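Local coordinates for chitin elicitor-binding protein (Oryza sativa subsp. japonica, PDB 5JCE) that binds chitin oligosaccharides from fungal cell walls through lysin-motif repeats and takes part in the signalling that starts rice defence responses, at residues 3-8 and 134-139; 111-116 and 127-132; 145-150 and 191-196; 202-207 and 274-279; 219-224 and 280-285. All blocks are in the same frame, centred on the assembly; numbering follows the deposited sequence.

Interaction 1: residues 3-8 and 134-139; sequences FTCAVA and CSCDKE
Phe3 to Val7 runs beside Cys134 to Asp137 with the two directions 40° apart. The chains come close enough to bring the CA atoms of Phe3 and Cys134 to 5.4 Å and those of Cys5 and Ser135 to 5.2 Å. Even so, the hydrogen bonds across the contact use side chains of 134-139. The peptide before Cys136 is modelled cis.

Ser135 is the central link. Its OG lies anti to the backbone N (chi1 -171°), which turns it toward 3-8, where it donates to Thr4 O at 3.0 Å, in the carbonyl plane and on a lone pair. The same oxygen receives the N-H of Asp137 at 2.8 Å, closing an ST turn that sets the aspartate in place. Asp137 then takes the N-H of Ala6 on OD1 at 3.0 Å, from the syn side and 23° out of the carboxylate plane. Its OD2 faces Arg174 in a salt bridge, so each carboxylate oxygen has its own partner. At the other end Phe3 lays CB against Cys134 O at 3.3 Å, while Val7 CG2 rests 4.0 Å from Cys136 CB.

Around this seam, Phe3 hydrogen-bonds through its backbone to Gly77 and packs on strands 144-150 and 188-194. Cys134 is tied by a disulfide to Cys70 of strand 63-72.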
# COMPACT_ATOMS: atom_id res chain seq x y z
N PHE A 3 -3.48 -11.49 -8.11
CA PHE A 3 -4.74 -11.02 -7.53
C PHE A 3 -5.62 -10.43 -8.63
O PHE A 3 -5.20 -9.56 -9.37
CB PHE A 3 -4.56 -9.93 -6.46
CG PHE A 3 -3.76 -10.35 -5.26
CD1 PHE A 3 -3.37 -11.67 -5.07
CD2 PHE A 3 -3.41 -9.41 -4.31
CE1 PHE A 3 -2.62 -12.04 -3.96
CE2 PHE A 3 -2.67 -9.77 -3.20
CZ PHE A 3 -2.27 -11.09 -3.03
N THR A 4 -6.84 -10.92 -8.71
CA THR A 4 -7.83 -10.37 -9.62
C THR A 4 -8.04 -8.87 -9.43
O THR A 4 -8.06 -8.37 -8.30
CB THR A 4 -9.17 -11.10 -9.44
OG1 THR A 4 -9.03 -12.43 -9.95
CG2 THR A 4 -10.31 -10.37 -10.15
N CYS A 5 -8.18 -8.15 -10.54
CA CYS A 5 -8.55 -6.75 -10.51
C CYS A 5 -9.44 -6.48 -11.71
O CYS A 5 -9.15 -6.94 -12.81
CB CYS A 5 -7.30 -5.87 -10.52
SG CYS A 5 -7.67 -4.13 -10.45
N ALA A 6 -10.53 -5.74 -11.52
CA ALA A 6 -11.54 -5.61 -12.57
C ALA A 6 -11.78 -4.17 -13.00
O ALA A 6 -12.64 -3.89 -13.84
CB ALA A 6 -12.84 -6.24 -12.13
N VAL A 7 -11.02 -3.24 -12.44
CA VAL A 7 -11.15 -1.86 -12.85
C VAL A 7 -10.44 -1.70 -14.20
O VAL A 7 -9.74 -2.61 -14.66
CB VAL A 7 -10.56 -0.89 -11.80
CG1 VAL A 7 -11.31 -1.04 -10.47
CG2 VAL A 7 -9.08 -1.14 -11.61
N ALA A 8 -10.66 -0.55 -14.83
CA ALA A 8 -10.06 -0.23 -16.13
C ALA A 8 -8.54 -0.40 -16.13
O ALA A 8 -7.87 -0.07 -15.15
CB ALA A 8 -10.43 1.19 -16.55
N CYS A 134 -1.30 -7.72 -6.41
CA CYS A 134 -2.06 -6.59 -5.95
C CYS A 134 -3.35 -6.29 -6.73
O CYS A 134 -3.64 -6.94 -7.65
CB CYS A 134 -1.16 -5.39 -5.94
SG CYS A 134 -0.87 -4.65 -7.50
N SER A 135 -4.11 -5.31 -6.30
CA SER A 135 -5.36 -4.84 -6.85
C SER A 135 -5.36 -3.57 -6.04
O SER A 135 -4.58 -3.56 -5.18
CB SER A 135 -6.39 -5.85 -6.38
OG SER A 135 -7.61 -5.70 -6.96
N CYS A 136 -6.12 -2.50 -6.17
CA CYS A 136 -7.13 -2.17 -7.14
C CYS A 136 -8.61 -2.23 -6.87
O CYS A 136 -9.23 -1.23 -6.70
CB CYS A 136 -6.65 -2.24 -8.58
SG CYS A 136 -5.57 -0.81 -8.93
N ASP A 137 -9.20 -3.39 -6.89
CA ASP A 137 -10.62 -3.50 -6.68
C ASP A 137 -11.13 -3.05 -5.38
O ASP A 137 -10.46 -3.11 -4.40
CB ASP A 137 -11.02 -4.94 -6.72
CG ASP A 137 -11.12 -5.45 -8.06
OD1 ASP A 137 -11.60 -4.73 -8.92
OD2 ASP A 137 -10.72 -6.59 -8.25
N LYS A 138 -12.36 -2.59 -5.41
CA LYS A 138 -13.09 -2.22 -4.24
C LYS A 138 -13.68 -3.41 -3.57
O LYS A 138 -13.85 -4.45 -4.14
CB LYS A 138 -14.23 -1.29 -4.58
CG LYS A 138 -13.81 0.12 -4.82
CD LYS A 138 -14.98 1.07 -4.71
CE LYS A 138 -14.60 2.41 -5.29
NZ LYS A 138 -15.53 3.48 -4.85
N GLU A 139 -13.98 -3.23 -2.31
CA GLU A 139 -14.65 -4.21 -1.50
C GLU A 139 -16.00 -3.61 -1.09
O GLU A 139 -16.07 -2.69 -0.27
CB GLU A 139 -13.83 -4.56 -0.26
CG GLU A 139 -14.03 -5.97 0.28
CD GLU A 139 -13.82 -7.02 -0.80
OE1 GLU A 139 -14.43 -8.11 -0.69
OE2 GLU A 139 -13.06 -6.74 -1.76

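Interaction 2: residues 111-116 and 127-132; sequences AAANNI and TLWIPL. With NAG (2-acetamido-2-deoxy-beta-D-glucopyranose), chain C; NAG (2-acetamido-2-deoxy-beta-D-glucopyranose), chain B.
Asn114 meets Trp129 through both ends of its amide. OD1 accepts the backbone N-H of Trp129 at 2.7 Å, in the carbonyl plane and on a lone pair, with an N-H...O angle of 145°. ND2 gives a straighter bond, 168°, to Trp129 O at 3.0 Å, and that acceptor lies almost in the amide plane. The side chain thus spans the N-H and C=O of a single residue, as a neighbouring strand would.

OD1 has a second task: it also accepts from O4 of the chain C NAG at 2.5 Å. Thr127 OG1 is hydrogen-bonded to O3 of the next sugar, the chain B NAG, at 2.6 Å, so the loop after the helix and the strand 127-129 both touch chitin. This is the sugar site of a LysM domain, in which helices pack on a two-stranded antiparallel sheet, here 84-86 with 127-129.

Further out, the amide is steadied by a bond from ND2 to Ile110 O in helix 107-113. The last turn of that helix puts Ala113 CB over one face of the Trp129 indole, 3.5 Å above the plane and toward its rim, on the face that Pro131 CB also covers. Trp129 NE1 is held by Ser79 O. Beyond the amide, the side chains of Ile116 and Leu128 cross at about a right angle, CD1 and CD2 3.6 Å apart, and Leu128 leans on Leu93 and Ile96 of helix 93-100.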
# COMPACT_ATOMS: atom_id res chain seq x y z
N ALA A 111 9.59 -14.11 -15.37
CA ALA A 111 10.05 -14.25 -16.75
C ALA A 111 9.06 -13.62 -17.72
O ALA A 111 9.44 -12.87 -18.61
CB ALA A 111 10.26 -15.71 -17.10
N ALA A 112 7.78 -13.91 -17.52
CA ALA A 112 6.76 -13.30 -18.36
C ALA A 112 6.80 -11.77 -18.26
O ALA A 112 6.57 -11.08 -19.24
CB ALA A 112 5.38 -13.82 -17.99
N ALA A 113 7.11 -11.25 -17.07
CA ALA A 113 7.11 -9.80 -16.88
C ALA A 113 8.31 -9.12 -17.57
O ALA A 113 8.22 -7.94 -17.95
CB ALA A 113 7.09 -9.46 -15.38
N ASN A 114 9.41 -9.86 -17.73
CA ASN A 114 10.64 -9.34 -18.33
C ASN A 114 10.95 -9.95 -19.71
O ASN A 114 12.10 -9.92 -20.17
CB ASN A 114 11.82 -9.56 -17.39
CG ASN A 114 11.62 -8.93 -16.03
OD1 ASN A 114 12.02 -7.79 -15.79
ND2 ASN A 114 10.99 -9.67 -15.12
N ASN A 115 9.92 -10.49 -20.35
CA ASN A 115 10.02 -11.10 -21.68
C ASN A 115 11.13 -12.14 -21.83
O ASN A 115 11.66 -12.33 -22.92
CB ASN A 115 10.19 -10.02 -22.73
CG ASN A 115 9.47 -10.35 -24.03
OD1 ASN A 115 9.21 -11.52 -24.32
ND2 ASN A 115 9.17 -9.33 -24.82
N ILE A 116 11.49 -12.80 -20.74
CA ILE A 116 12.54 -13.81 -20.77
C ILE A 116 11.98 -15.14 -21.29
O ILE A 116 11.04 -15.68 -20.70
CB ILE A 116 13.18 -13.97 -19.38
CG1 ILE A 116 13.92 -12.69 -19.01
CG2 ILE A 116 14.13 -15.16 -19.33
CD1 ILE A 116 14.20 -12.55 -17.53
N THR A 127 18.59 -6.58 -15.05
CA THR A 127 17.58 -6.07 -14.16
C THR A 127 16.24 -6.68 -14.49
O THR A 127 15.89 -6.91 -15.65
CB THR A 127 17.48 -4.54 -14.20
OG1 THR A 127 17.15 -4.11 -15.53
CG2 THR A 127 18.79 -3.93 -13.75
N LEU A 128 15.49 -6.92 -13.41
CA LEU A 128 14.24 -7.65 -13.44
C LEU A 128 13.19 -6.85 -12.74
O LEU A 128 13.33 -6.50 -11.57
CB LEU A 128 14.38 -8.99 -12.75
CG LEU A 128 15.33 -10.03 -13.32
CD1 LEU A 128 15.48 -11.18 -12.33
CD2 LEU A 128 14.78 -10.51 -14.66
N TRP A 129 12.12 -6.55 -13.45
CA TRP A 129 10.94 -6.08 -12.77
C TRP A 129 10.30 -7.26 -11.99
O TRP A 129 10.17 -8.36 -12.51
CB TRP A 129 10.00 -5.46 -13.79
CG TRP A 129 8.62 -5.29 -13.34
CD1 TRP A 129 8.18 -4.92 -12.09
CD2 TRP A 129 7.45 -5.47 -14.14
NE1 TRP A 129 6.81 -4.87 -12.06
CE2 TRP A 129 6.33 -5.20 -13.31
CE3 TRP A 129 7.24 -5.83 -15.47
CZ2 TRP A 129 5.02 -5.29 -13.78
CZ3 TRP A 129 5.94 -5.92 -15.93
CH2 TRP A 129 4.84 -5.66 -15.09
N ILE A 130 9.96 -7.07 -10.74
CA ILE A 130 9.36 -8.13 -9.98
C ILE A 130 7.95 -7.70 -9.79
O ILE A 130 7.74 -6.76 -9.09
CB ILE A 130 10.01 -8.25 -8.60
CG1 ILE A 130 11.49 -8.56 -8.73
CG2 ILE A 130 9.32 -9.29 -7.77
CD1 ILE A 130 11.80 -9.71 -9.63
N PRO A 131 6.97 -8.44 -10.42
CA PRO A 131 5.61 -7.92 -10.23
C PRO A 131 4.81 -8.51 -9.09
O PRO A 131 4.22 -9.54 -9.20
CB PRO A 131 4.96 -8.24 -11.55
CG PRO A 131 5.50 -9.55 -11.91
CD PRO A 131 6.82 -9.71 -11.25
N LEU A 132 4.77 -7.80 -8.02
CA LEU A 132 4.06 -8.23 -6.89
C LEU A 132 2.55 -8.22 -7.07
O LEU A 132 1.99 -7.40 -7.75
CB LEU A 132 4.56 -7.50 -5.67
CG LEU A 132 6.04 -7.40 -5.43
CD1 LEU A 132 6.38 -6.15 -4.68
CD2 LEU A 132 6.63 -8.59 -4.77
C1 NAG C . 15.36 -3.53 -18.55
C2 NAG C . 15.27 -4.92 -19.12
C3 NAG C . 13.85 -5.39 -19.02
C4 NAG C . 13.43 -5.39 -17.58
C5 NAG C . 13.48 -3.97 -17.13
C6 NAG C . 13.14 -3.86 -15.67
C7 NAG C . 16.97 -5.03 -20.75
C8 NAG C . 17.36 -4.81 -22.14
N2 NAG C . 15.72 -4.85 -20.46
O3 NAG C . 13.79 -6.69 -19.52
O4 NAG C . 12.10 -5.86 -17.43
O5 NAG C . 14.80 -3.53 -17.27
O6 NAG C . 13.72 -2.67 -15.18
O7 NAG C . 17.78 -5.37 -19.95
C1 NAG B . 18.46 0.57 -18.96
C2 NAG B . 18.27 0.10 -17.53
C3 NAG B . 17.99 -1.38 -17.46
C4 NAG B . 16.94 -1.79 -18.47
C5 NAG B . 17.40 -1.36 -19.82
C6 NAG B . 16.31 -1.59 -20.80
C7 NAG B . 19.36 1.37 -15.79
C8 NAG B . 20.53 1.51 -14.88
N2 NAG B . 19.42 0.40 -16.69
O3 NAG B . 17.48 -1.63 -16.16
O4 NAG B . 16.75 -3.20 -18.50
O5 NAG B . 17.44 0.03 -19.76
O6 NAG B . 15.76 -0.29 -20.90
O7 NAG B . 18.44 2.13 -15.73

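Interaction 3: residues 145-150 and 191-196; sequences MHLAYS and VPLPVC
Met145 and Leu193 form the firm end of this antiparallel strand pair. Met145 N donates to Leu193 O at 2.9 Å, nearly straight at 163°, and Leu193 N returns a bond to Met145 O. Their side chains lie side by side and point the same way. Met145 bends at chi2 and chi3, which carries CE round to 3.9 Å from Leu193 CD1. Leu193 CD1 also meets Leu147 CD2 at 3.8 Å, so three apolar side chains gather on one face of the sheet, and Val195 CG1 covers Met145 CB at 3.8 Å.

Farther along, the pairing slackens. Val191 N still reaches Leu147 O at 2.9 Å, but the return bond from Leu147 N to Val191 O is weak, bent to 125°. On the other face His146 and Pro192 touch only lightly, ND1 standing 4.0 Å from Pro192 CB. The imidazole is held from outside: ND1 bonds Asp190 and NE2 bonds the carbonyl of Asp137.

The two strands are the first and last elements of the second LysM motif, strand-helix-helix-strand, with helices 157-164 and 168-175 between them. Tyr164 packs on Val191 and Leu193, Leu171 on Val191, while strand 12-20 runs parallel along the other edge of 144-150.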
# COMPACT_ATOMS: atom_id res chain seq x y z
N MET A 145 -7.37 -1.23 1.02
CA MET A 145 -6.00 -1.40 0.61
C MET A 145 -5.70 -2.87 0.61
O MET A 145 -5.58 -3.45 1.67
CB MET A 145 -5.05 -0.69 1.55
CG MET A 145 -3.63 -0.68 1.03
SD MET A 145 -2.51 -0.81 2.41
CE MET A 145 -2.65 -2.57 2.71
N HIS A 146 -5.60 -3.48 -0.56
CA HIS A 146 -5.28 -4.90 -0.61
C HIS A 146 -3.90 -5.11 -0.05
O HIS A 146 -3.04 -4.27 -0.22
CB HIS A 146 -5.39 -5.45 -2.02
CG HIS A 146 -6.77 -5.34 -2.59
ND1 HIS A 146 -7.68 -6.38 -2.52
CD2 HIS A 146 -7.40 -4.31 -3.19
CE1 HIS A 146 -8.81 -5.99 -3.09
NE2 HIS A 146 -8.66 -4.74 -3.51
N LEU A 147 -3.70 -6.24 0.61
CA LEU A 147 -2.44 -6.56 1.24
C LEU A 147 -2.18 -8.01 0.93
O LEU A 147 -3.09 -8.84 1.07
CB LEU A 147 -2.50 -6.33 2.76
CG LEU A 147 -1.42 -6.87 3.70
CD1 LEU A 147 -0.05 -6.46 3.23
CD2 LEU A 147 -1.62 -6.31 5.04
N ALA A 148 -0.98 -8.33 0.49
CA ALA A 148 -0.64 -9.71 0.16
C ALA A 148 -0.09 -10.41 1.39
O ALA A 148 0.92 -9.98 1.96
CB ALA A 148 0.35 -9.78 -0.99
N TYR A 149 -0.77 -11.47 1.81
CA TYR A 149 -0.46 -12.18 3.03
C TYR A 149 -0.02 -13.61 2.74
O TYR A 149 -0.75 -14.37 2.10
CB TYR A 149 -1.69 -12.17 3.95
CG TYR A 149 -1.45 -12.79 5.30
CD1 TYR A 149 -0.94 -12.03 6.35
CD2 TYR A 149 -1.72 -14.14 5.54
CE1 TYR A 149 -0.72 -12.59 7.61
CE2 TYR A 149 -1.49 -14.71 6.78
CZ TYR A 149 -0.99 -13.93 7.81
OH TYR A 149 -0.75 -14.47 9.04
N SER A 150 1.17 -13.96 3.20
CA SER A 150 1.65 -15.34 3.09
C SER A 150 1.26 -16.12 4.33
O SER A 150 1.78 -15.87 5.41
CB SER A 150 3.16 -15.38 2.92
OG SER A 150 3.58 -16.70 2.61
N VAL A 191 -5.83 -9.74 1.09
CA VAL A 191 -6.52 -9.25 2.31
C VAL A 191 -6.89 -7.76 2.18
O VAL A 191 -6.04 -6.88 2.36
CB VAL A 191 -5.63 -9.44 3.56
CG1 VAL A 191 -6.35 -8.91 4.80
CG2 VAL A 191 -5.23 -10.89 3.74
N PRO A 192 -8.16 -7.47 1.86
CA PRO A 192 -8.53 -6.07 1.64
C PRO A 192 -8.73 -5.31 2.94
O PRO A 192 -9.83 -5.35 3.51
CB PRO A 192 -9.86 -6.16 0.87
CG PRO A 192 -10.05 -7.60 0.56
CD PRO A 192 -9.28 -8.38 1.57
N LEU A 193 -7.69 -4.62 3.40
CA LEU A 193 -7.75 -3.84 4.64
C LEU A 193 -8.71 -2.69 4.49
O LEU A 193 -8.61 -1.93 3.53
CB LEU A 193 -6.38 -3.30 5.00
CG LEU A 193 -5.28 -4.33 5.22
CD1 LEU A 193 -4.20 -3.75 6.09
CD2 LEU A 193 -5.86 -5.57 5.87
N PRO A 194 -9.65 -2.55 5.43
CA PRO A 194 -10.43 -1.31 5.50
C PRO A 194 -9.53 -0.09 5.71
O PRO A 194 -8.50 -0.20 6.36
CB PRO A 194 -11.37 -1.54 6.70
CG PRO A 194 -10.97 -2.85 7.30
CD PRO A 194 -10.20 -3.61 6.29
N VAL A 195 -9.93 1.05 5.16
CA VAL A 195 -9.16 2.28 5.23
C VAL A 195 -10.06 3.47 5.55
O VAL A 195 -11.27 3.39 5.38
CB VAL A 195 -8.42 2.53 3.88
CG1 VAL A 195 -7.38 1.44 3.62
CG2 VAL A 195 -9.41 2.62 2.73
N CYS A 196 -9.47 4.58 6.01
CA CYS A 196 -10.22 5.80 6.29
C CYS A 196 -10.86 6.35 5.02
O CYS A 196 -10.33 6.17 3.93
CB CYS A 196 -9.32 6.87 6.92
SG CYS A 196 -8.73 6.49 8.59

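Interaction 4: residues 202-207 and 274-279; sequences DTSADH and SGYSNS
Tyr276 spreads its ring across the turn at Ala205 and Asp206. The methyl of Ala205 comes obliquely to the phenol end, CB standing 3.5 Å from CZ. Asp206 approaches elsewhere: OD2 lies in the ring plane at its edge, 3.4 Å from CD1, with the carboxylate turned 84° against the ring. A carboxylate oxygen so placed would face the slightly positive ring hydrogens. Tyr276 chi1 is 76°, which sets CG between the backbone N and the carbonyl carbon and swings the ring alongside the turn.

Ser204 supplies the hydrogen bond across the contact. Its OG accepts the N-H of Tyr276 at 3.1 Å, with an angle of 148°, and donates its own hydrogen to Asp206 OD1, so the bonds run from backbone amide to hydroxyl to carboxylate. Asp206 OD2 is in turn bonded by two hydroxyls, of Tyr273 from strand 269-277 and Thr220 from strand 217-220, so the turn is tied to one strand of each C-terminal sheet. Gly275 CA lies against Ser204 OG, and the residue takes backbone angles that are largely the preserve of glycine.

On one side, then, is a type I beta turn from Ser204 to His207, closed by His207 N bonding Ser204 O at 3.2 Å. On the other is a classic beta bulge, in which Ser274 and Gly275 of strand 269-277 both face Gln285 of strand 283-290.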
# COMPACT_ATOMS: atom_id res chain seq x y z
N ASP A 202 -11.36 13.08 -7.33
CA ASP A 202 -10.99 12.38 -8.57
C ASP A 202 -9.88 13.07 -9.34
O ASP A 202 -8.93 12.44 -9.81
CB ASP A 202 -12.19 12.26 -9.51
CG ASP A 202 -13.21 11.27 -9.01
OD1 ASP A 202 -12.87 10.56 -8.04
OD2 ASP A 202 -14.32 11.20 -9.58
N THR A 203 -10.02 14.38 -9.51
CA THR A 203 -9.06 15.19 -10.26
C THR A 203 -7.64 15.18 -9.68
O THR A 203 -6.70 15.63 -10.34
CB THR A 203 -9.52 16.65 -10.33
OG1 THR A 203 -8.92 17.28 -11.47
CG2 THR A 203 -9.11 17.40 -9.05
N SER A 204 -7.49 14.68 -8.46
CA SER A 204 -6.23 14.77 -7.73
C SER A 204 -5.27 13.62 -8.05
O SER A 204 -5.68 12.47 -8.21
CB SER A 204 -6.48 14.83 -6.22
OG SER A 204 -5.27 15.00 -5.49
N ALA A 205 -3.99 13.96 -8.15
CA ALA A 205 -2.91 13.02 -8.39
C ALA A 205 -2.88 11.85 -7.39
O ALA A 205 -2.63 10.71 -7.79
CB ALA A 205 -1.59 13.77 -8.37
N ASP A 206 -3.11 12.12 -6.11
CA ASP A 206 -3.05 11.09 -5.06
C ASP A 206 -4.37 10.37 -4.79
O ASP A 206 -4.52 9.75 -3.74
CB ASP A 206 -2.56 11.69 -3.73
CG ASP A 206 -3.25 12.99 -3.40
OD1 ASP A 206 -4.31 13.29 -3.98
OD2 ASP A 206 -2.70 13.74 -2.55
N HIS A 207 -5.30 10.44 -5.73
CA HIS A 207 -6.67 9.98 -5.50
C HIS A 207 -6.80 8.52 -5.05
O HIS A 207 -7.62 8.19 -4.19
CB HIS A 207 -7.50 10.21 -6.76
CG HIS A 207 -8.81 9.49 -6.73
ND1 HIS A 207 -9.69 9.59 -5.67
CD2 HIS A 207 -9.38 8.64 -7.62
CE1 HIS A 207 -10.75 8.84 -5.92
NE2 HIS A 207 -10.59 8.25 -7.09
N SER A 274 -8.30 17.79 0.05
CA SER A 274 -9.02 17.23 -1.08
C SER A 274 -8.11 16.97 -2.28
O SER A 274 -8.55 16.46 -3.30
CB SER A 274 -10.18 18.13 -1.49
OG SER A 274 -9.78 19.49 -1.51
N GLY A 275 -6.83 17.33 -2.15
CA GLY A 275 -5.84 16.92 -3.12
C GLY A 275 -4.85 17.99 -3.49
O GLY A 275 -4.78 19.06 -2.90
N TYR A 276 -4.04 17.68 -4.48
CA TYR A 276 -3.10 18.66 -4.98
C TYR A 276 -3.03 18.49 -6.47
O TYR A 276 -3.53 17.50 -7.02
CB TYR A 276 -1.71 18.50 -4.36
CG TYR A 276 -0.94 17.34 -4.92
CD1 TYR A 276 -1.18 16.05 -4.48
CD2 TYR A 276 0.03 17.53 -5.89
CE1 TYR A 276 -0.48 14.98 -5.00
CE2 TYR A 276 0.74 16.46 -6.41
CZ TYR A 276 0.47 15.19 -5.97
OH TYR A 276 1.17 14.13 -6.50
N SER A 277 -2.37 19.44 -7.12
CA SER A 277 -2.10 19.38 -8.54
C SER A 277 -0.72 19.93 -8.81
O SER A 277 -0.21 20.71 -8.03
CB SER A 277 -3.15 20.16 -9.32
OG SER A 277 -2.83 21.53 -9.38
N ASN A 278 -0.07 19.40 -9.84
CA ASN A 278 1.30 19.80 -10.15
C ASN A 278 1.69 20.44 -11.47
O ASN A 278 2.87 20.60 -11.71
CB ASN A 278 2.29 18.67 -9.88
CG ASN A 278 3.65 19.19 -9.54
OD1 ASN A 278 3.82 20.38 -9.35
ND2 ASN A 278 4.64 18.32 -9.48
N SER A 279 0.75 20.81 -12.32
CA SER A 279 1.12 21.55 -13.53
C SER A 279 1.59 22.93 -13.11
O SER A 279 0.90 23.62 -12.38
CB SER A 279 -0.05 21.64 -14.52
OG SER A 279 -0.76 22.86 -14.42

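Interaction 5: residues 219-224 and 280-285; sequences FTAGNC and SSLIIQ
Leu282 reaches across to Ala221 and Gly222, joining two beta hairpins: it is the residue just before strand 283-290, on the link from strand 269-277, and it meets the tight turn between strands 217-220 and 225-228. No hydrogen bond crosses between the segments; the contact is apolar.

Leucine CB points at the turn but stays short of it. CG, one step on, comes to 4.4 Å from Ala221 O. The branches then divide. CD1 comes nearest, 3.5 Å from Ala221 O and 4.1 Å from Gly222 CA, while CD2 lies against the alanine methyl, 4.2 Å from Ala221 CB. Ala221, Gly222 and Asn223 all have positive phi, curling the chain, and the carbonyl of Ala221 faces the side chain.

Two residues on, Ile284 comes in from within the strand. With CG1 anti to its own carbonyl carbon (chi1 -63°), CD1 extends to 4.1 Å from Cys224 CB. Pro247 packs on both Ile284 and Cys224, and the cysteine is fixed by its disulfide to Cys246. Tyr273 and Tyr276 of strand 269-277 also touch Ala221. The carbonyl that meets Leu282 CD1 is not left to methyl groups alone: Ala221 O accepts the backbone N-H of Cys224 at 3.2 Å.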
# COMPACT_ATOMS: atom_id res chain seq x y z
N PHE A 219 2.44 10.38 3.74
CA PHE A 219 2.68 11.74 3.27
C PHE A 219 2.26 11.89 1.82
O PHE A 219 2.39 10.96 1.02
CB PHE A 219 4.16 12.11 3.45
CG PHE A 219 4.62 12.10 4.88
CD1 PHE A 219 4.50 13.24 5.67
CD2 PHE A 219 5.14 10.94 5.46
CE1 PHE A 219 4.92 13.24 7.01
CE2 PHE A 219 5.55 10.93 6.80
CZ PHE A 219 5.43 12.09 7.57
N THR A 220 1.75 13.07 1.46
CA THR A 220 1.35 13.32 0.09
C THR A 220 1.62 14.78 -0.34
O THR A 220 2.03 15.61 0.48
CB THR A 220 -0.13 12.96 -0.11
OG1 THR A 220 -0.44 12.85 -1.51
CG2 THR A 220 -1.04 13.97 0.59
N ALA A 221 1.42 15.06 -1.63
CA ALA A 221 1.59 16.41 -2.20
C ALA A 221 3.01 16.95 -2.04
O ALA A 221 3.22 18.03 -1.48
CB ALA A 221 0.59 17.38 -1.57
N GLY A 222 3.97 16.21 -2.58
CA GLY A 222 5.37 16.58 -2.47
C GLY A 222 5.79 16.72 -1.02
O GLY A 222 6.51 17.65 -0.67
N ASN A 223 5.33 15.80 -0.18
CA ASN A 223 5.62 15.79 1.26
C ASN A 223 5.15 17.02 2.02
O ASN A 223 5.74 17.38 3.04
CB ASN A 223 7.12 15.58 1.49
CG ASN A 223 7.55 14.15 1.25
OD1 ASN A 223 7.62 13.35 2.19
ND2 ASN A 223 7.80 13.80 -0.01
N CYS A 224 4.07 17.64 1.57
CA CYS A 224 3.55 18.84 2.22
C CYS A 224 2.33 18.53 3.08
O CYS A 224 1.91 19.35 3.90
CB CYS A 224 3.19 19.91 1.18
SG CYS A 224 4.61 20.65 0.33
N SER A 280 2.75 23.33 -13.61
CA SER A 280 3.34 24.61 -13.26
C SER A 280 3.93 24.66 -11.86
O SER A 280 5.12 24.87 -11.71
CB SER A 280 2.28 25.72 -13.39
OG SER A 280 1.50 25.55 -14.55
N SER A 281 3.11 24.46 -10.85
CA SER A 281 3.60 24.52 -9.48
C SER A 281 2.66 23.76 -8.58
O SER A 281 1.57 23.42 -8.99
CB SER A 281 3.79 25.95 -9.01
OG SER A 281 2.60 26.69 -9.10
N LEU A 282 3.09 23.46 -7.37
CA LEU A 282 2.29 22.64 -6.50
C LEU A 282 1.19 23.46 -5.92
O LEU A 282 1.44 24.45 -5.28
CB LEU A 282 3.15 22.09 -5.38
CG LEU A 282 2.81 20.68 -4.93
CD1 LEU A 282 4.00 20.01 -4.32
CD2 LEU A 282 1.68 20.72 -3.93
N ILE A 283 -0.02 23.02 -6.13
CA ILE A 283 -1.19 23.65 -5.53
C ILE A 283 -1.93 22.63 -4.69
O ILE A 283 -2.20 21.51 -5.14
CB ILE A 283 -2.14 24.25 -6.59
CG1 ILE A 283 -1.37 25.08 -7.60
CG2 ILE A 283 -3.27 25.05 -5.91
CD1 ILE A 283 -2.13 25.33 -8.86
N ILE A 284 -2.28 23.03 -3.47
CA ILE A 284 -3.02 22.17 -2.57
C ILE A 284 -4.46 22.65 -2.49
O ILE A 284 -4.72 23.84 -2.37
CB ILE A 284 -2.38 22.16 -1.15
CG1 ILE A 284 -0.98 21.56 -1.21
CG2 ILE A 284 -3.24 21.38 -0.17
CD1 ILE A 284 -0.13 22.00 -0.06
N GLN A 285 -5.40 21.71 -2.55
CA GLN A 285 -6.82 22.01 -2.43
C GLN A 285 -7.42 21.51 -1.11
O GLN A 285 -7.02 20.47 -0.59
CB GLN A 285 -7.58 21.38 -3.59
CG GLN A 285 -7.07 21.80 -4.94
CD GLN A 285 -6.84 20.63 -5.87
OE1 GLN A 285 -7.55 19.61 -5.83
NE2 GLN A 285 -5.83 20.78 -6.73

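How the interactions relate
Interactions 3, 4 and 5 are buried, while interactions 1 and 2 are only partly so. Interaction 3 lies nearest the chain centre, a strand pair held by backbone bonds. Interaction 1 adjoins it and reaches the same sheet, but works through a serine and an aspartate. Interaction 2 lies within the loop that interaction 1 closes, some 20 Å away between centres, and is the one contact here that touches sugar. Interactions 4 and 5 belong to the C-terminal part, centres 8 Å apart, and share the hairpin of strands 269-277 and 283-290. There interaction 4 is largely polar and interaction 5 apolar.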